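Local coordinates for protein 4-hydroxythreonine-4-phosphate dehydrogenase (Legionella pneumophila subsp. pneumophila, PDB 6XMY) that probably catalyses the NAD(P)-dependent oxidation of 4-(phosphooxy)-L-threonine, a step in pyridoxine 5'-phosphate biosynthesis, with the help of a divalent metal ion, at residues G41-L46 / F59-P64; W78-A83 / V99-T104; K185-L190 / P230-L235; H192-D197 / P203-A208; T33-V38 / M322-A327. One frame throughout, in Å; residues are numbered along the deposited sequence. Where two conformers were deposited one is given.

Contact 1: residues G41-L46 / F59-P64; sequences GDLSLL and FLEYSP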
# COMPACT_ATOMS: atom_id res chain seq x y z
N GLY A 41 -2.76 -6.82 16.54
CA GLY A 41 -1.78 -6.08 17.32
C GLY A 41 -1.84 -6.52 18.77
O GLY A 41 -2.70 -7.30 19.18
N ASP A 42 -0.89 -5.99 19.53
CA ASP A 42 -0.80 -6.29 20.95
C ASP A 42 -1.90 -5.54 21.69
O ASP A 42 -2.00 -4.31 21.60
CB ASP A 42 0.60 -5.90 21.43
CG ASP A 42 0.83 -6.14 22.90
OD1 ASP A 42 0.05 -5.62 23.71
OD2 ASP A 42 1.80 -6.84 23.25
N LEU A 43 -2.74 -6.27 22.43
CA LEU A 43 -3.89 -5.64 23.06
C LEU A 43 -3.46 -4.67 24.17
O LEU A 43 -4.02 -3.58 24.29
CB LEU A 43 -4.85 -6.70 23.60
CG LEU A 43 -6.08 -6.19 24.34
CD1 LEU A 43 -6.93 -5.32 23.43
CD2 LEU A 43 -6.90 -7.37 24.86
N SER A 44 -2.47 -5.05 24.98
CA SER A 44 -1.96 -4.15 26.01
C SER A 44 -1.42 -2.87 25.39
O SER A 44 -1.59 -1.77 25.95
CB SER A 44 -0.86 -4.83 26.80
OG SER A 44 -1.36 -5.95 27.50
N LEU A 45 -0.74 -2.99 24.25
CA LEU A 45 -0.24 -1.82 23.54
C LEU A 45 -1.38 -0.91 23.11
O LEU A 45 -1.33 0.30 23.30
CB LEU A 45 0.57 -2.27 22.32
CG LEU A 45 0.74 -1.21 21.23
CD1 LEU A 45 1.68 -0.09 21.70
CD2 LEU A 45 1.26 -1.87 19.98
N LEU A 46 -2.41 -1.49 22.50
CA LEU A 46 -3.54 -0.68 22.04
C LEU A 46 -4.23 0.00 23.22
O LEU A 46 -4.59 1.18 23.13
CB LEU A 46 -4.51 -1.55 21.23
CG LEU A 46 -3.93 -1.98 19.88
CD1 LEU A 46 -4.73 -3.13 19.27
CD2 LEU A 46 -3.91 -0.80 18.92
N PHE A 59 -12.59 -2.43 24.25
CA PHE A 59 -11.91 -3.41 23.42
C PHE A 59 -12.58 -4.77 23.55
O PHE A 59 -12.90 -5.22 24.66
CB PHE A 59 -10.45 -3.53 23.83
CG PHE A 59 -9.65 -2.27 23.58
CD1 PHE A 59 -9.05 -2.06 22.36
CD2 PHE A 59 -9.54 -1.31 24.57
CE1 PHE A 59 -8.32 -0.90 22.12
CE2 PHE A 59 -8.81 -0.15 24.34
CZ PHE A 59 -8.20 0.05 23.12
N LEU A 60 -12.78 -5.42 22.41
CA LEU A 60 -13.28 -6.79 22.38
C LEU A 60 -12.23 -7.67 21.73
O LEU A 60 -11.59 -7.27 20.76
CB LEU A 60 -14.56 -6.86 21.53
CG LEU A 60 -15.77 -6.07 22.03
CD1 LEU A 60 -16.84 -5.99 20.96
CD2 LEU A 60 -16.33 -6.69 23.30
N GLU A 61 -12.05 -8.87 22.26
CA GLU A 61 -11.20 -9.84 21.58
C GLU A 61 -11.98 -10.53 20.47
O GLU A 61 -13.14 -10.92 20.65
CB GLU A 61 -10.64 -10.85 22.58
CG GLU A 61 -9.68 -10.20 23.57
CD GLU A 61 -8.93 -11.21 24.41
OE1 GLU A 61 -8.99 -12.42 24.10
OE2 GLU A 61 -8.28 -10.79 25.39
N TYR A 62 -11.34 -10.66 19.32
CA TYR A 62 -11.99 -11.23 18.15
C TYR A 62 -12.49 -12.64 18.42
O TYR A 62 -11.80 -13.46 19.04
CB TYR A 62 -11.02 -11.28 16.97
CG TYR A 62 -11.62 -11.99 15.79
CD1 TYR A 62 -12.58 -11.37 15.00
CD2 TYR A 62 -11.28 -13.31 15.49
CE1 TYR A 62 -13.17 -12.04 13.93
CE2 TYR A 62 -11.86 -13.97 14.43
CZ TYR A 62 -12.80 -13.33 13.65
OH TYR A 62 -13.39 -14.00 12.60
N SER A 63 -13.69 -12.93 17.92
CA SER A 63 -14.23 -14.27 17.85
C SER A 63 -14.98 -14.41 16.54
O SER A 63 -15.77 -13.52 16.17
CB SER A 63 -15.21 -14.56 19.00
OG SER A 63 -15.96 -15.70 18.66
N PRO A 64 -14.80 -15.52 15.83
CA PRO A 64 -15.58 -15.74 14.60
C PRO A 64 -17.05 -16.01 14.87
O PRO A 64 -17.83 -16.07 13.91
CB PRO A 64 -14.89 -16.95 13.96
CG PRO A 64 -14.30 -17.68 15.11
CD PRO A 64 -13.86 -16.62 16.09

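Contact 2: residues W78-A83 / V99-T104; sequences WPVPCA and VMELLT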
# COMPACT_ATOMS: atom_id res chain seq x y z
N TRP A 78 -7.48 -8.90 17.32
CA TRP A 78 -6.87 -10.22 17.30
C TRP A 78 -5.51 -10.07 17.98
O TRP A 78 -4.56 -9.58 17.37
CB TRP A 78 -6.68 -10.71 15.85
CG TRP A 78 -6.10 -12.11 15.75
CD1 TRP A 78 -4.90 -12.53 16.24
CD2 TRP A 78 -6.69 -13.25 15.11
NE1 TRP A 78 -4.70 -13.86 15.96
CE2 TRP A 78 -5.79 -14.33 15.27
CE3 TRP A 78 -7.89 -13.47 14.42
CZ2 TRP A 78 -6.05 -15.61 14.76
CZ3 TRP A 78 -8.16 -14.75 13.92
CH2 TRP A 78 -7.23 -15.80 14.09
N PRO A 79 -5.39 -10.45 19.25
CA PRO A 79 -4.16 -10.13 19.99
C PRO A 79 -2.95 -10.89 19.48
O PRO A 79 -3.00 -12.09 19.20
CB PRO A 79 -4.51 -10.53 21.43
CG PRO A 79 -6.02 -10.46 21.48
CD PRO A 79 -6.43 -11.00 20.14
N VAL A 80 -1.84 -10.16 19.36
CA VAL A 80 -0.53 -10.72 19.02
C VAL A 80 0.45 -10.03 19.96
O VAL A 80 0.50 -8.80 19.97
CB VAL A 80 -0.14 -10.43 17.57
CG1 VAL A 80 1.20 -11.07 17.24
CG2 VAL A 80 -1.23 -10.91 16.59
N PRO A 81 1.24 -10.75 20.74
CA PRO A 81 2.02 -10.10 21.81
C PRO A 81 3.36 -9.54 21.32
O PRO A 81 4.13 -10.24 20.66
CB PRO A 81 2.24 -11.23 22.82
CG PRO A 81 2.23 -12.49 21.97
CD PRO A 81 1.26 -12.22 20.85
N CYS A 82 3.64 -8.29 21.67
CA CYS A 82 4.98 -7.76 21.49
C CYS A 82 5.97 -8.53 22.36
O CYS A 82 5.62 -9.03 23.43
CB CYS A 82 5.05 -6.27 21.88
SG CYS A 82 4.13 -5.18 20.80
N ALA A 83 7.21 -8.65 21.88
CA ALA A 83 8.24 -9.28 22.70
C ALA A 83 8.61 -8.42 23.91
O ALA A 83 8.96 -8.96 24.97
CB ALA A 83 9.49 -9.57 21.87
N VAL A 99 6.26 -7.42 14.41
CA VAL A 99 5.73 -6.78 13.21
C VAL A 99 5.61 -7.79 12.08
O VAL A 99 4.58 -7.86 11.38
CB VAL A 99 6.60 -5.57 12.80
CG1 VAL A 99 6.15 -5.04 11.45
CG2 VAL A 99 6.52 -4.47 13.87
N MET A 100 6.65 -8.60 11.89
CA MET A 100 6.60 -9.61 10.84
C MET A 100 5.51 -10.63 11.11
O MET A 100 4.92 -11.17 10.16
CB MET A 100 7.95 -10.28 10.65
CG MET A 100 9.05 -9.33 10.17
SD MET A 100 8.64 -8.34 8.72
CE MET A 100 8.34 -9.62 7.53
N GLU A 101 5.21 -10.90 12.38
CA GLU A 101 4.11 -11.81 12.71
C GLU A 101 2.77 -11.23 12.29
O GLU A 101 1.91 -11.95 11.77
CB GLU A 101 4.10 -12.16 14.19
CG GLU A 101 3.18 -13.35 14.52
CD GLU A 101 3.70 -14.66 13.97
OE1 GLU A 101 4.93 -14.81 13.86
OE2 GLU A 101 2.87 -15.53 13.63
N LEU A 102 2.58 -9.92 12.48
CA LEU A 102 1.37 -9.27 11.99
C LEU A 102 1.22 -9.45 10.49
O LEU A 102 0.12 -9.75 10.00
CB LEU A 102 1.39 -7.78 12.33
CG LEU A 102 1.61 -7.34 13.78
CD1 LEU A 102 1.51 -5.82 13.88
CD2 LEU A 102 0.62 -8.01 14.73
N LEU A 103 2.31 -9.26 9.74
CA LEU A 103 2.25 -9.40 8.28
C LEU A 103 1.96 -10.85 7.88
O LEU A 103 1.16 -11.10 6.97
CB LEU A 103 3.56 -8.94 7.65
CG LEU A 103 3.69 -7.46 7.26
CD1 LEU A 103 3.21 -6.54 8.35
CD2 LEU A 103 5.13 -7.13 6.87
N THR A 104 2.63 -11.80 8.54
CA THR A 104 2.49 -13.20 8.17
C THR A 104 1.11 -13.71 8.55
O THR A 104 0.42 -14.34 7.74
CB THR A 104 3.58 -14.02 8.88
OG1 THR A 104 4.87 -13.50 8.55
CG2 THR A 104 3.50 -15.50 8.48

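Contact 3: residues K185-L190 / P230-L235; sequences KVIQQL and PALNTL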
# COMPACT_ATOMS: atom_id res chain seq x y z
N LYS A 185 5.08 -6.93 -17.82
CA LYS A 185 4.37 -7.66 -16.77
C LYS A 185 3.70 -6.70 -15.80
O LYS A 185 2.57 -6.94 -15.36
CB LYS A 185 5.33 -8.59 -16.05
CG LYS A 185 5.73 -9.78 -16.91
CD LYS A 185 6.84 -10.59 -16.27
CE LYS A 185 7.19 -11.80 -17.12
NZ LYS A 185 8.30 -12.58 -16.53
N VAL A 186 4.39 -5.61 -15.45
CA VAL A 186 3.80 -4.61 -14.57
C VAL A 186 2.56 -4.00 -15.20
O VAL A 186 1.51 -3.87 -14.57
CB VAL A 186 4.85 -3.53 -14.22
CG1 VAL A 186 4.17 -2.28 -13.67
CG2 VAL A 186 5.85 -4.09 -13.23
N ILE A 187 2.68 -3.58 -16.47
CA ILE A 187 1.56 -2.91 -17.11
C ILE A 187 0.42 -3.88 -17.43
O ILE A 187 -0.76 -3.51 -17.36
CB ILE A 187 2.02 -2.04 -18.29
CG1 ILE A 187 2.96 -0.94 -17.76
CG2 ILE A 187 0.82 -1.41 -19.01
CD1 ILE A 187 3.50 0.01 -18.83
N GLN A 188 0.73 -5.15 -17.74
CA GLN A 188 -0.33 -6.15 -17.87
C GLN A 188 -1.13 -6.26 -16.58
O GLN A 188 -2.37 -6.27 -16.60
CB GLN A 188 0.26 -7.51 -18.24
CG GLN A 188 0.64 -7.69 -19.71
CD GLN A 188 1.42 -8.97 -19.95
OE1 GLN A 188 1.90 -9.61 -19.01
NE2 GLN A 188 1.54 -9.35 -21.21
N GLN A 189 -0.44 -6.32 -15.44
CA GLN A 189 -1.14 -6.41 -14.17
C GLN A 189 -1.95 -5.14 -13.89
O GLN A 189 -3.10 -5.22 -13.46
CB GLN A 189 -0.16 -6.67 -13.03
CG GLN A 189 -0.83 -6.78 -11.68
CD GLN A 189 -1.83 -7.92 -11.61
OE1 GLN A 189 -1.46 -9.08 -11.78
NE2 GLN A 189 -3.10 -7.59 -11.37
N LEU A 190 -1.35 -3.98 -14.13
CA LEU A 190 -2.06 -2.72 -13.94
C LEU A 190 -3.33 -2.67 -14.80
O LEU A 190 -4.41 -2.33 -14.31
CB LEU A 190 -1.14 -1.55 -14.30
CG LEU A 190 -1.80 -0.17 -14.27
CD1 LEU A 190 -2.35 0.15 -12.89
CD2 LEU A 190 -0.82 0.91 -14.74
N PRO A 230 10.26 -0.42 -26.92
CA PRO A 230 9.91 -1.79 -27.32
C PRO A 230 8.85 -2.43 -26.43
O PRO A 230 7.93 -3.08 -26.95
CB PRO A 230 11.26 -2.52 -27.25
CG PRO A 230 12.27 -1.45 -27.54
CD PRO A 230 11.72 -0.23 -26.83
N ALA A 231 8.95 -2.25 -25.11
CA ALA A 231 7.93 -2.78 -24.22
C ALA A 231 6.56 -2.18 -24.50
O ALA A 231 5.55 -2.88 -24.52
CB ALA A 231 8.32 -2.54 -22.76
N LEU A 232 6.50 -0.86 -24.72
CA LEU A 232 5.22 -0.22 -24.98
C LEU A 232 4.64 -0.65 -26.32
O LEU A 232 3.42 -0.79 -26.46
CB LEU A 232 5.35 1.30 -24.90
CG LEU A 232 5.83 1.85 -23.55
CD1 LEU A 232 5.89 3.37 -23.55
CD2 LEU A 232 4.94 1.33 -22.41
N ASN A 233 5.50 -0.86 -27.32
CA ASN A 233 5.02 -1.40 -28.59
C ASN A 233 4.41 -2.79 -28.41
O ASN A 233 3.36 -3.09 -28.99
CB ASN A 233 6.17 -1.47 -29.60
CG ASN A 233 6.58 -0.11 -30.11
OD1 ASN A 233 5.84 0.86 -29.98
ND2 ASN A 233 7.77 -0.04 -30.70
N THR A 234 5.06 -3.64 -27.61
CA THR A 234 4.51 -4.96 -27.33
C THR A 234 3.16 -4.85 -26.66
O THR A 234 2.20 -5.53 -27.04
CB THR A 234 5.49 -5.75 -26.46
OG1 THR A 234 6.70 -5.97 -27.19
CG2 THR A 234 4.90 -7.09 -26.04
N LEU A 235 3.05 -3.97 -25.66
CA LEU A 235 1.78 -3.79 -24.96
C LEU A 235 0.69 -3.28 -25.89
O LEU A 235 -0.45 -3.75 -25.83
CB LEU A 235 1.99 -2.83 -23.78
CG LEU A 235 2.76 -3.47 -22.63
CD1 LEU A 235 3.38 -2.39 -21.76
CD2 LEU A 235 1.87 -4.35 -21.79

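Contact 4: residues H192-D197 / P203-A208; sequences HSLKHD and PKINVA. With SO4 (sulfate ion), chain J; EDO (1,2-ethanediol), chain G.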
# COMPACT_ATOMS: atom_id res chain seq x y z
N HIS A 192 -5.05 -5.15 -16.09
CA HIS A 192 -6.02 -6.13 -15.61
C HIS A 192 -6.76 -5.63 -14.38
O HIS A 192 -7.98 -5.76 -14.28
CB HIS A 192 -5.32 -7.45 -15.30
CG HIS A 192 -6.24 -8.50 -14.77
ND1 HIS A 192 -7.03 -9.28 -15.59
CD2 HIS A 192 -6.51 -8.90 -13.51
CE1 HIS A 192 -7.74 -10.11 -14.86
NE2 HIS A 192 -7.44 -9.90 -13.59
N SER A 193 -6.03 -5.05 -13.43
CA SER A 193 -6.65 -4.57 -12.21
C SER A 193 -7.58 -3.39 -12.47
O SER A 193 -8.67 -3.32 -11.89
CB SER A 193 -5.59 -4.21 -11.18
OG SER A 193 -4.90 -5.37 -10.75
N LEU A 194 -7.15 -2.44 -13.31
CA LEU A 194 -8.02 -1.31 -13.61
C LEU A 194 -9.32 -1.78 -14.24
O LEU A 194 -10.40 -1.26 -13.91
CB LEU A 194 -7.30 -0.32 -14.53
CG LEU A 194 -6.10 0.43 -13.93
CD1 LEU A 194 -5.38 1.25 -15.01
CD2 LEU A 194 -6.55 1.32 -12.77
N LYS A 195 -9.24 -2.76 -15.14
CA LYS A 195 -10.43 -3.22 -15.84
C LYS A 195 -11.32 -4.06 -14.94
O LYS A 195 -12.54 -3.86 -14.88
CB LYS A 195 -10.00 -4.03 -17.07
CG LYS A 195 -11.13 -4.58 -17.92
CD LYS A 195 -10.56 -5.19 -19.19
CE LYS A 195 -11.64 -5.68 -20.13
NZ LYS A 195 -11.01 -6.21 -21.37
N HIS A 196 -10.73 -5.01 -14.22
CA HIS A 196 -11.51 -6.00 -13.50
C HIS A 196 -11.87 -5.58 -12.09
O HIS A 196 -12.90 -6.01 -11.56
CB HIS A 196 -10.75 -7.33 -13.49
CG HIS A 196 -10.74 -8.02 -14.82
ND1 HIS A 196 -11.70 -8.95 -15.17
CD2 HIS A 196 -9.92 -7.90 -15.88
CE1 HIS A 196 -11.46 -9.38 -16.40
NE2 HIS A 196 -10.38 -8.76 -16.85
N ASP A 197 -11.04 -4.74 -11.46
CA ASP A 197 -11.28 -4.34 -10.07
C ASP A 197 -11.64 -2.87 -9.90
O ASP A 197 -12.20 -2.52 -8.86
CB ASP A 197 -10.07 -4.69 -9.20
CG ASP A 197 -9.81 -6.18 -9.15
OD1 ASP A 197 -10.80 -6.95 -9.13
OD2 ASP A 197 -8.63 -6.59 -9.15
N PRO A 203 -8.74 0.85 -20.18
CA PRO A 203 -7.83 1.78 -19.50
C PRO A 203 -6.84 2.45 -20.44
O PRO A 203 -6.28 1.82 -21.33
CB PRO A 203 -7.11 0.89 -18.48
CG PRO A 203 -8.02 -0.27 -18.28
CD PRO A 203 -8.67 -0.51 -19.60
N LYS A 204 -6.64 3.75 -20.23
CA LYS A 204 -5.57 4.49 -20.88
C LYS A 204 -4.47 4.72 -19.85
O LYS A 204 -4.73 5.21 -18.75
CB LYS A 204 -6.08 5.84 -21.40
CG LYS A 204 -7.15 5.69 -22.47
CD LYS A 204 -7.54 7.02 -23.09
CE LYS A 204 -8.61 6.81 -24.15
NZ LYS A 204 -9.78 6.06 -23.62
N ILE A 205 -3.25 4.35 -20.21
CA ILE A 205 -2.12 4.34 -19.28
C ILE A 205 -0.99 5.18 -19.86
O ILE A 205 -0.50 4.90 -20.96
CB ILE A 205 -1.67 2.90 -18.99
CG1 ILE A 205 -2.81 2.10 -18.32
CG2 ILE A 205 -0.41 2.90 -18.14
CD1 ILE A 205 -2.54 0.61 -18.25
N ASN A 206 -0.57 6.21 -19.12
CA ASN A 206 0.52 7.09 -19.56
C ASN A 206 1.79 6.71 -18.82
O ASN A 206 1.78 6.57 -17.60
CB ASN A 206 0.16 8.55 -19.28
CG ASN A 206 -0.87 9.10 -20.24
OD1 ASN A 206 -1.43 8.35 -21.04
ND2 ASN A 206 -1.14 10.39 -20.17
N VAL A 207 2.88 6.52 -19.57
CA VAL A 207 4.10 5.89 -19.05
C VAL A 207 5.27 6.87 -19.14
O VAL A 207 5.59 7.38 -20.22
CB VAL A 207 4.43 4.60 -19.82
CG1 VAL A 207 5.63 3.91 -19.20
CG2 VAL A 207 3.22 3.67 -19.84
N ALA A 208 5.95 7.07 -18.01
CA ALA A 208 7.12 7.94 -17.98
C ALA A 208 8.32 7.24 -18.62
O ALA A 208 8.46 6.02 -18.59
CB ALA A 208 7.49 8.28 -16.53
S SO4 J . -7.78 -8.46 -19.15
O1 SO4 J . -7.00 -9.33 -18.28
O2 SO4 J . -7.90 -7.14 -18.54
O3 SO4 J . -9.12 -9.02 -19.33
O4 SO4 J . -7.12 -8.35 -20.44
C1 EDO G . -7.11 -4.57 -6.89
O1 EDO G . -6.82 -5.31 -8.09
C2 EDO G . -7.81 -5.44 -5.85
O2 EDO G . -6.94 -6.45 -5.34

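Contact 5: residues T33-V38 / M322-A327; sequences TDLPVV and MAKDMA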
# COMPACT_ATOMS: atom_id res chain seq x y z
N THR A 33 -15.66 4.66 14.17
CA THR A 33 -16.37 4.41 12.94
C THR A 33 -17.23 3.15 13.07
O THR A 33 -17.17 2.43 14.06
CB THR A 33 -15.38 4.21 11.79
OG1 THR A 33 -14.77 2.91 11.90
CG2 THR A 33 -14.30 5.28 11.82
N ASP A 34 -18.02 2.89 12.03
CA ASP A 34 -18.71 1.61 11.86
C ASP A 34 -18.08 0.78 10.75
O ASP A 34 -18.74 -0.08 10.16
CB ASP A 34 -20.21 1.81 11.64
CG ASP A 34 -20.52 2.52 10.34
OD1 ASP A 34 -21.70 2.49 9.91
OD2 ASP A 34 -19.59 3.08 9.74
N LEU A 35 -16.81 1.03 10.45
CA LEU A 35 -16.12 0.25 9.44
C LEU A 35 -15.82 -1.13 10.01
O LEU A 35 -15.39 -1.24 11.16
CB LEU A 35 -14.83 0.96 9.01
CG LEU A 35 -15.03 2.28 8.26
CD1 LEU A 35 -13.74 3.09 8.23
CD2 LEU A 35 -15.52 2.03 6.84
N PRO A 36 -16.06 -2.18 9.26
CA PRO A 36 -16.00 -3.54 9.85
C PRO A 36 -14.57 -4.06 9.90
O PRO A 36 -14.09 -4.79 9.03
CB PRO A 36 -16.86 -4.35 8.89
CG PRO A 36 -16.67 -3.67 7.57
CD PRO A 36 -16.56 -2.21 7.88
N VAL A 37 -13.87 -3.67 10.96
CA VAL A 37 -12.44 -3.91 11.06
C VAL A 37 -12.12 -4.75 12.28
O VAL A 37 -12.81 -4.70 13.31
CB VAL A 37 -11.63 -2.60 11.07
CG1 VAL A 37 -11.89 -1.81 9.80
CG2 VAL A 37 -11.96 -1.77 12.32
N VAL A 38 -11.05 -5.53 12.16
CA VAL A 38 -10.45 -6.27 13.27
C VAL A 38 -8.97 -5.94 13.25
O VAL A 38 -8.33 -6.03 12.19
CB VAL A 38 -10.67 -7.79 13.11
CG1 VAL A 38 -9.85 -8.57 14.14
CG2 VAL A 38 -12.17 -8.12 13.23
N MET A 322 -11.30 1.78 0.77
CA MET A 322 -10.99 1.17 -0.52
C MET A 322 -10.99 -0.35 -0.41
O MET A 322 -11.53 -1.04 -1.29
CB MET A 322 -9.65 1.68 -1.06
CG MET A 322 -9.30 1.08 -2.40
SD MET A 322 -7.82 1.76 -3.13
CE MET A 322 -8.31 3.47 -3.35
N ALA A 323 -10.40 -0.89 0.65
CA ALA A 323 -10.42 -2.34 0.85
C ALA A 323 -11.85 -2.85 0.98
O ALA A 323 -12.21 -3.88 0.39
CB ALA A 323 -9.58 -2.71 2.07
N LYS A 324 -12.69 -2.14 1.74
CA LYS A 324 -14.09 -2.51 1.86
C LYS A 324 -14.78 -2.50 0.50
O LYS A 324 -15.50 -3.45 0.15
CB LYS A 324 -14.81 -1.55 2.81
CG LYS A 324 -16.31 -1.80 2.94
CD LYS A 324 -16.96 -0.71 3.78
CE LYS A 324 -18.44 -0.55 3.46
NZ LYS A 324 -18.99 0.65 4.15
N ASP A 325 -14.55 -1.45 -0.29
CA ASP A 325 -15.21 -1.35 -1.59
C ASP A 325 -14.79 -2.48 -2.51
O ASP A 325 -15.61 -3.04 -3.24
CB ASP A 325 -14.91 0.01 -2.22
CG ASP A 325 -15.64 1.15 -1.55
OD1 ASP A 325 -16.57 0.89 -0.76
OD2 ASP A 325 -15.28 2.32 -1.81
N MET A 326 -13.51 -2.86 -2.45
CA MET A 326 -13.01 -3.96 -3.28
C MET A 326 -13.57 -5.30 -2.81
O MET A 326 -13.90 -6.17 -3.63
CB MET A 326 -11.48 -3.99 -3.21
CG MET A 326 -10.80 -2.86 -3.95
SD MET A 326 -11.09 -2.96 -5.73
CE MET A 326 -10.38 -1.41 -6.24
N ALA A 327 -13.66 -5.49 -1.50
CA ALA A 327 -14.19 -6.75 -0.99
C ALA A 327 -15.66 -6.90 -1.36
O ALA A 327 -16.11 -8.00 -1.69
CB ALA A 327 -13.97 -6.84 0.52
O HOH W 1 -18.96 0.43 7.05

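Contact 1: residues G41-L46 / F59-P64
Phe-59 and Leu-43 join strand 58-61 to the first turn of helix 43-52. The strand is the outermost one on this side of an alpha/beta fold, and the helix covers one of its faces. Phe-59 CB lies 4.0 Å from CD1 of Leu-43. The same methyl stays close as the ring begins, with Phe-59 CG 4.1 Å from Leu-43 CD1. The two side chains run antiparallel alongside one another, and Leu-43 CD1 lies along CB, CG and CD1 of Phe-59. Farther out the partner changes to Leu-46, almost one turn on. Phe-59 CE1 is 4.0 Å from Leu-46 CB. At the tip, Phe-59 CZ comes within 3.8 Å of the carbonyl O of Leu-46. The Phe-59 side chain also touches Leu-28 of helix 23-29 and Glu-47 and Ala-50 of helix 43-52. Leu-43 has CG anti to its own N (chi1 178°), which turns CD1 to Phe-59 and CD2 to Glu-61. This CD2 is 3.7 Å from Glu-61 OE2, and the glutamate side chain lies roughly perpendicular to that of the leucine. Asp-42 is the N-cap of the helix. Its OD2 accepts from Cys-82 N, while its OD1 takes the N-H of Leu-45 at 2.8 Å, from above the carboxylate plane, 38° out of it.

Contact 2: residues W78-A83 / V99-T104
Val-80 meets Leu-102 where the chain has just left strand 74-79 and runs beside helix 96-111, in the alpha/beta fold. One methyl of the leucine does the touching. CD2 of Leu-102 sits over the branch point of the valine, 3.8 Å from Val-80 CB, and both valine methyls flank it. Val-80 CG2 is 3.9 Å from that CD2. The two side chains meet at a slant. Glu-101 lies crosswise to the valine, nearly square to it. Its CG is anti to the backbone N (chi1 -167°) and comes to 4.1 Å from Val-80 CG1; the chain then bends at the next bond. Only the aliphatic part of the glutamate is used here. Leu-105 also packs on Val-80, and Leu-102 reaches on to Ser-15. The Leu-102 side chain is about 7 Å from that of Val-123, an NAD-binding residue. Within the helix, Met-100 O accepts from Thr-104 N and, at 2.8 Å, from Thr-104 OG1, the two coming from opposite faces of its plane.

Contact 3: residues K185-L190 / P230-L235
Ile-187 and Leu-235 make the main apolar contact between helices 180-197 and 223-237. Leu-235 directs CD1 at the branch point of the isoleucine, 3.7 Å from Ile-187 CB. The same CD1 is 3.8 Å from Ile-187 CD1; it lies against the side of the isoleucine, near CB, CG2 and CD1. The two side chains are roughly perpendicular. Leu-232, almost one turn earlier, adds a single methyl contact: its CD2 is 4.1 Å from Ile-187 CD1. Ile-240 touches both Ile-187 and Leu-235. The border of the contact is mixed. Gln-188 lends its aliphatic part, with CG 4.1 Å from Leu-235 CD2. Its chain runs extended beyond CG, and its amide NE2 is hydrogen-bonded to Gln-238. No hydrogen bond joins the two segments. Their axes come within 10.7 Å and run at 38° to each other. Ile-187 and Leu-232 both rest on Val-207 of strand 204-208. Two neighbouring helices laid on one face of parallel strands are characteristic of a layered alpha/beta domain.

Contact 4: residues H192-D197 / P203-A208
His-192 ND1 donates to O1 of a sulfate ion at 2.7 Å, in a nearly straight bond of 171°. His-196, one turn on, gives NE2 to O3 of the same ion at 2.8 Å. O1 and O3 lie at the edges of the His-192 and His-196 rings, near their planes. The rings lie alongside each other, with His-196 CG 3.6 Å above the His-192 plane, toward its rim. The aliphatic chain of Lys-195 passes beside the anion, with CD 3.4 Å from sulfate O2. The negative charge would probably favour protonated imidazoles. The sulfate probably comes from the crystallisation liquor, so no biological site is implied. The apolar contact lies on another side of the helix. Leu-194 and Pro-203 pass side by side, pointing opposite ways, with Leu-194 CB 3.8 Å from Pro-203 CG. Leu-194 CD1 reaches further, to 4.3 Å from Ile-205 CG1. This packs helix 180-197 on the chain entering strand 204-208, which lies between strands 262-265 and 241-246. Ala-262 touches Leu-194, and Ile-187 and Leu-190 of the same helix cover Ile-205.

Contact 5: residues T33-V38 / M322-A327
With chi1 at 177° and every later torsion near trans, Lys-324 stretches from helix 314-328 across to Leu-35 and Pro-36. Leu-35 has CG beside its own N (chi1 -67°), and this brings its CD2 methyl up to the lysine. The touching is light. Leu-35 CD2 is 4.4 Å from Lys-324 CD. Pro-36 CD lies at the same distance, 4.4 Å, from that lysine CD, so the two residues share one methylene. The ammonium end goes beyond them to a water, with Lys-324 NZ 2.9 Å from the water O. That water donates in turn to the carbonyl O of Asp-34, at 3.2 Å. The carboxylate of Asp-34 is not in contact, since OD2 is 6.1 Å from Lys-324 NZ; any attraction between these charges would be long-range. The loop holds two tight turns. Thr-33 OG1 accepts from Leu-35 N at 3.1 Å, forming an ST turn. Pro-36 is at the centre of an inverse gamma turn closed by a weak bond from Val-37 N to Leu-35 O. Leu-35 also packs on Leu-317 and Val-320 of the same helix, and Lys-324 on Leu-12. The contact thus joins the helix near the C-terminus to the loop leading into strand 37-41. A C-terminal helix packed on the loop that enters a parallel strand suits the layered alpha/beta fold of this protein.

The contacts fall into two groups. Contacts 1, 2 and 5 gather round strands 37-41, 58-61 and 74-79, and each touches the other two. The centre of contact 1 is about 11 Å from that of contact 2 and about 18 Å from that of contact 5. Contacts 3 and 4 share helix 180-197, with centres about 10 Å apart. Between centres they lie about 43 and 38 Å from contact 1. Contacts 1, 2 and 3 come in series along the chain. Contact 4 is nested inside contact 3, and contact 5 encloses all four. Contacts 1 and 2 lie across the chain's centre from contacts 3 and 4, so they hold two separate parts of the alpha/beta fold.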